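Local atomic coordinates of uncharacterized protein (PDB entry 3FD9), a protein that keeps the type III secretion genes of Pseudomonas aeruginosa switched off by disrupting self-association and DNA binding of the transcriptional activator ExsA. Residues Q117-P120 with G121-S125; W190-W193 with Q194-M197. All blocks are in the same frame, centred on the assembly; numbering follows the deposited sequence.

Contact 1 (Q117-P120 with G121-S125)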
# COMPACT_ATOMS: atom_id res chain seq x y z
N GLN A 117 -27.38 -17.60 -7.40
CA GLN A 117 -26.15 -18.17 -6.88
C GLN A 117 -24.97 -17.93 -7.82
O GLN A 117 -23.81 -18.12 -7.44
CB GLN A 117 -26.35 -19.68 -6.65
CG GLN A 117 -25.17 -20.40 -6.01
CD GLN A 117 -24.99 -20.08 -4.53
OE1 GLN A 117 -23.88 -20.10 -4.01
NE2 GLN A 117 -26.09 -19.79 -3.84
N ALA A 118 -25.25 -17.51 -9.04
CA ALA A 118 -24.20 -17.30 -10.03
C ALA A 118 -23.49 -15.97 -9.82
O ALA A 118 -22.40 -15.75 -10.35
CB ALA A 118 -24.77 -17.38 -11.44
N ILE A 119 -24.12 -15.10 -9.04
CA ILE A 119 -23.63 -13.74 -8.80
C ILE A 119 -22.21 -13.68 -8.25
O ILE A 119 -21.36 -12.99 -8.81
CB ILE A 119 -24.56 -12.97 -7.85
CG1 ILE A 119 -25.92 -12.76 -8.49
CG2 ILE A 119 -23.94 -11.62 -7.50
CD1 ILE A 119 -26.75 -11.70 -7.79
N PRO A 120 -21.95 -14.39 -7.13
CA PRO A 120 -20.59 -14.32 -6.59
C PRO A 120 -19.56 -14.58 -7.67
O PRO A 120 -18.58 -13.86 -7.76
CB PRO A 120 -20.56 -15.45 -5.57
CG PRO A 120 -21.98 -15.61 -5.16
CD PRO A 120 -22.80 -15.30 -6.36
N GLY A 121 -19.81 -15.59 -8.50
CA GLY A 121 -18.90 -15.95 -9.57
C GLY A 121 -18.71 -14.83 -10.57
O GLY A 121 -17.60 -14.60 -11.05
N TRP A 122 -19.80 -14.14 -10.90
CA TRP A 122 -19.71 -13.03 -11.84
C TRP A 122 -18.80 -11.92 -11.31
O TRP A 122 -17.98 -11.37 -12.06
CB TRP A 122 -21.09 -12.46 -12.15
CG TRP A 122 -22.04 -13.46 -12.74
CD1 TRP A 122 -21.72 -14.67 -13.29
CD2 TRP A 122 -23.46 -13.33 -12.84
NE1 TRP A 122 -22.86 -15.30 -13.73
CE2 TRP A 122 -23.94 -14.50 -13.47
CE3 TRP A 122 -24.38 -12.34 -12.47
CZ2 TRP A 122 -25.30 -14.71 -13.72
CZ3 TRP A 122 -25.73 -12.55 -12.72
CH2 TRP A 122 -26.17 -13.73 -13.35
N ARG A 123 -18.96 -11.58 -10.03
CA ARG A 123 -18.22 -10.48 -9.43
C ARG A 123 -16.72 -10.67 -9.54
O ARG A 123 -16.01 -9.79 -10.06
CB ARG A 123 -18.61 -10.27 -7.97
CG ARG A 123 -19.99 -9.66 -7.80
CD ARG A 123 -20.28 -9.26 -6.37
NE ARG A 123 -21.65 -8.76 -6.24
CZ ARG A 123 -22.10 -7.66 -6.84
NH1 ARG A 123 -21.29 -6.94 -7.61
NH2 ARG A 123 -23.36 -7.28 -6.68
N LEU A 124 -16.23 -11.80 -9.06
CA LEU A 124 -14.80 -12.05 -9.09
C LEU A 124 -14.30 -12.17 -10.52
O LEU A 124 -13.19 -11.75 -10.84
CB LEU A 124 -14.42 -13.29 -8.26
CG LEU A 124 -14.88 -14.66 -8.74
CD1 LEU A 124 -13.88 -15.23 -9.74
CD2 LEU A 124 -15.03 -15.60 -7.55
N SER A 125 -15.14 -12.72 -11.40
CA SER A 125 -14.79 -12.78 -12.81
C SER A 125 -14.50 -11.39 -13.35
O SER A 125 -13.60 -11.20 -14.16
CB SER A 125 -15.90 -13.45 -13.62
OG SER A 125 -16.03 -14.82 -13.29
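With its CG anti to the carbonyl carbon (chi1 -59°), W122 swings its indole back along the chain toward the residues that precede it, and the methyl of A118 meets the six-membered part of the ring, CB lying 3.6 Å from CZ2. The carbonyl of A118 sits above the same ring face as the backbone N of I119: its oxygen is displaced toward the rim, 3.2 Å from W122 CD1, while the nitrogen lies over the centre of the ring system. I119 adds a looser apolar touch, CG1 to W122 CZ3 at 4.2 Å. One turn on from I119, R123 keeps its CG beside the backbone N, opposite the carbonyl carbon, and then runs extended to NE, which carries it alongside I119; CG2 of I119 approaches R123 NE obliquely at 3.9 Å.

This is the beginning of helix 119-147, one arm of the long helical hairpin, whose other arm, helix 157-189, packs L175 and K178 against W122 and A182 against I119. The turn is built by main-chain bonds: W122 N donates to A118 O at 3.1 Å, and R123 N donates to I119 O at 3.0 Å. The third rung, L124 N to P120 O, is weak. Farther along, G121 O takes two donors from S125, the amide N and the hydroxyl OG (2.7 Å), arriving from opposite faces of the carbonyl plane. The guanidinium of R123 finds its main partner near the C-terminal end of helix 96-115, in a salt bridge from NH2 to E112 OE2.

Contact 2 (W190-W193 with Q194-M197)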
# COMPACT_ATOMS: atom_id res chain seq x y z
N TRP A 190 -35.02 -5.66 -0.85
CA TRP A 190 -34.58 -5.02 0.39
C TRP A 190 -34.42 -3.53 0.14
O TRP A 190 -33.30 -3.03 0.10
CB TRP A 190 -33.24 -5.58 0.84
CG TRP A 190 -32.90 -5.22 2.26
CD1 TRP A 190 -33.53 -4.30 3.05
CD2 TRP A 190 -31.84 -5.77 3.05
NE1 TRP A 190 -32.93 -4.25 4.29
CE2 TRP A 190 -31.88 -5.14 4.31
CE3 TRP A 190 -30.85 -6.73 2.81
CZ2 TRP A 190 -30.98 -5.44 5.33
CZ3 TRP A 190 -29.96 -7.03 3.83
CH2 TRP A 190 -30.03 -6.39 5.07
N PRO A 191 -35.54 -2.83 -0.02
CA PRO A 191 -35.55 -1.42 -0.44
C PRO A 191 -34.67 -0.53 0.43
O PRO A 191 -33.95 0.30 -0.12
CB PRO A 191 -37.02 -1.03 -0.28
CG PRO A 191 -37.78 -2.33 -0.37
CD PRO A 191 -36.89 -3.33 0.29
N ASN A 192 -34.72 -0.70 1.75
CA ASN A 192 -34.04 0.21 2.67
C ASN A 192 -32.62 -0.16 3.07
O ASN A 192 -32.11 0.32 4.08
CB ASN A 192 -34.87 0.40 3.95
CG ASN A 192 -36.20 1.07 3.69
OD1 ASN A 192 -37.19 0.75 4.35
ND2 ASN A 192 -36.23 2.00 2.73
N TRP A 193 -31.97 -1.01 2.28
CA TRP A 193 -30.57 -1.38 2.53
C TRP A 193 -29.70 -0.13 2.50
O TRP A 193 -28.89 0.07 3.38
CB TRP A 193 -30.09 -2.42 1.52
CG TRP A 193 -28.59 -2.58 1.42
CD1 TRP A 193 -27.80 -2.19 0.38
CD2 TRP A 193 -27.73 -3.22 2.36
NE1 TRP A 193 -26.49 -2.53 0.63
CE2 TRP A 193 -26.42 -3.16 1.84
CE3 TRP A 193 -27.93 -3.84 3.60
CZ2 TRP A 193 -25.32 -3.69 2.51
CZ3 TRP A 193 -26.85 -4.35 4.26
CH2 TRP A 193 -25.56 -4.28 3.72
N GLN A 194 -29.89 0.71 1.49
CA GLN A 194 -29.19 1.99 1.41
C GLN A 194 -29.41 2.83 2.66
O GLN A 194 -28.48 3.10 3.43
CB GLN A 194 -29.68 2.78 0.20
CG GLN A 194 -29.46 2.10 -1.14
CD GLN A 194 -28.07 2.34 -1.70
OE1 GLN A 194 -27.41 3.32 -1.34
NE2 GLN A 194 -27.62 1.45 -2.58
N ARG A 195 -30.66 3.23 2.86
CA ARG A 195 -31.02 4.07 3.99
C ARG A 195 -30.41 3.56 5.29
O ARG A 195 -29.85 4.33 6.07
CB ARG A 195 -32.54 4.15 4.13
CG ARG A 195 -32.99 5.18 5.15
CD ARG A 195 -34.48 5.09 5.41
NE ARG A 195 -34.84 3.82 6.05
CZ ARG A 195 -36.01 3.59 6.62
NH1 ARG A 195 -36.95 4.53 6.63
NH2 ARG A 195 -36.25 2.41 7.18
N GLY A 196 -30.53 2.26 5.51
CA GLY A 196 -30.03 1.65 6.72
C GLY A 196 -28.55 1.87 6.90
O GLY A 196 -28.08 2.12 8.02
N MSE A 197 -27.81 1.79 5.80
CA MSE A 197 -26.36 1.94 5.86
C MSE A 197 -25.96 3.38 6.15
O MSE A 197 -25.02 3.63 6.90
CB MSE A 197 -25.72 1.45 4.56
CG MSE A 197 -24.20 1.49 4.56
SE MSE A 197 -23.38 0.32 5.92
CE MSE A 197 -24.15 -1.41 5.38
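A type I beta turn, W190 to W193, leads straight into the first turn of helix 193-203, with N192 at the N-cap position, and the contact is the join between turn and helix. Two main-chain bonds set the helix going: G196 N donates to N192 O at 2.9 Å, and M197 N donates to W193 O at 3.2 Å.

On one flank, N192 and R195 run side by side in the same direction. The arginine leaves the backbone extended and bends at chi3 (66°), which lays its guanidinium flat against the asparagine amide; the two planes are 25° apart and stacked, with N192 CG above one face of the guanidinium, offset toward its rim. R195 NE is fixed from outside, by a hydrogen bond to the carbonyl oxygen of G208, and P211 packs against the side chain of N192.

The other flank is apolar and buried. Here the W193 ring and the selenomethionine M197 also point the same way, packing toward helix 96-115, where L104 touches both and Y108 stacks on the tryptophan. F209 of the loop following helix 193-203 packs on both as well, and M39 of the second subunit reaches the same pair, so this corner of the C-terminal domain also takes part in the assembly. Within the turn itself, CE3 of W193 lies over one face of the W190 indole, 3.6 Å above the plane and toward the rim. Bends at chi2 and chi3 fold the selenomethionine back, and its terminal methyl CE comes obliquely to the W193 ring, 3.6 Å from CH2 and 3.8 Å from CZ2.

How the contacts relate
After the N-terminal helices, the chain passes through helix 96-115, and contact 1 follows at once, where a short link gives way to helix 119-147. That helix runs out to the far end of the hairpin, and helix 157-189 brings the chain back; contact 2 comes next, at the turn leading into helix 193-203. The contacts are local and in series, so neither encloses nor crosses the other, and no long loop is closed by either. The centres of contact 1 and contact 2 are about 22 Å apart. E112 and S113 touch contact 1, while I100, L104, Y108 and W111 meet contact 2; helix 96-115 thus packs against both the base of the hairpin and the start of helix 193-203.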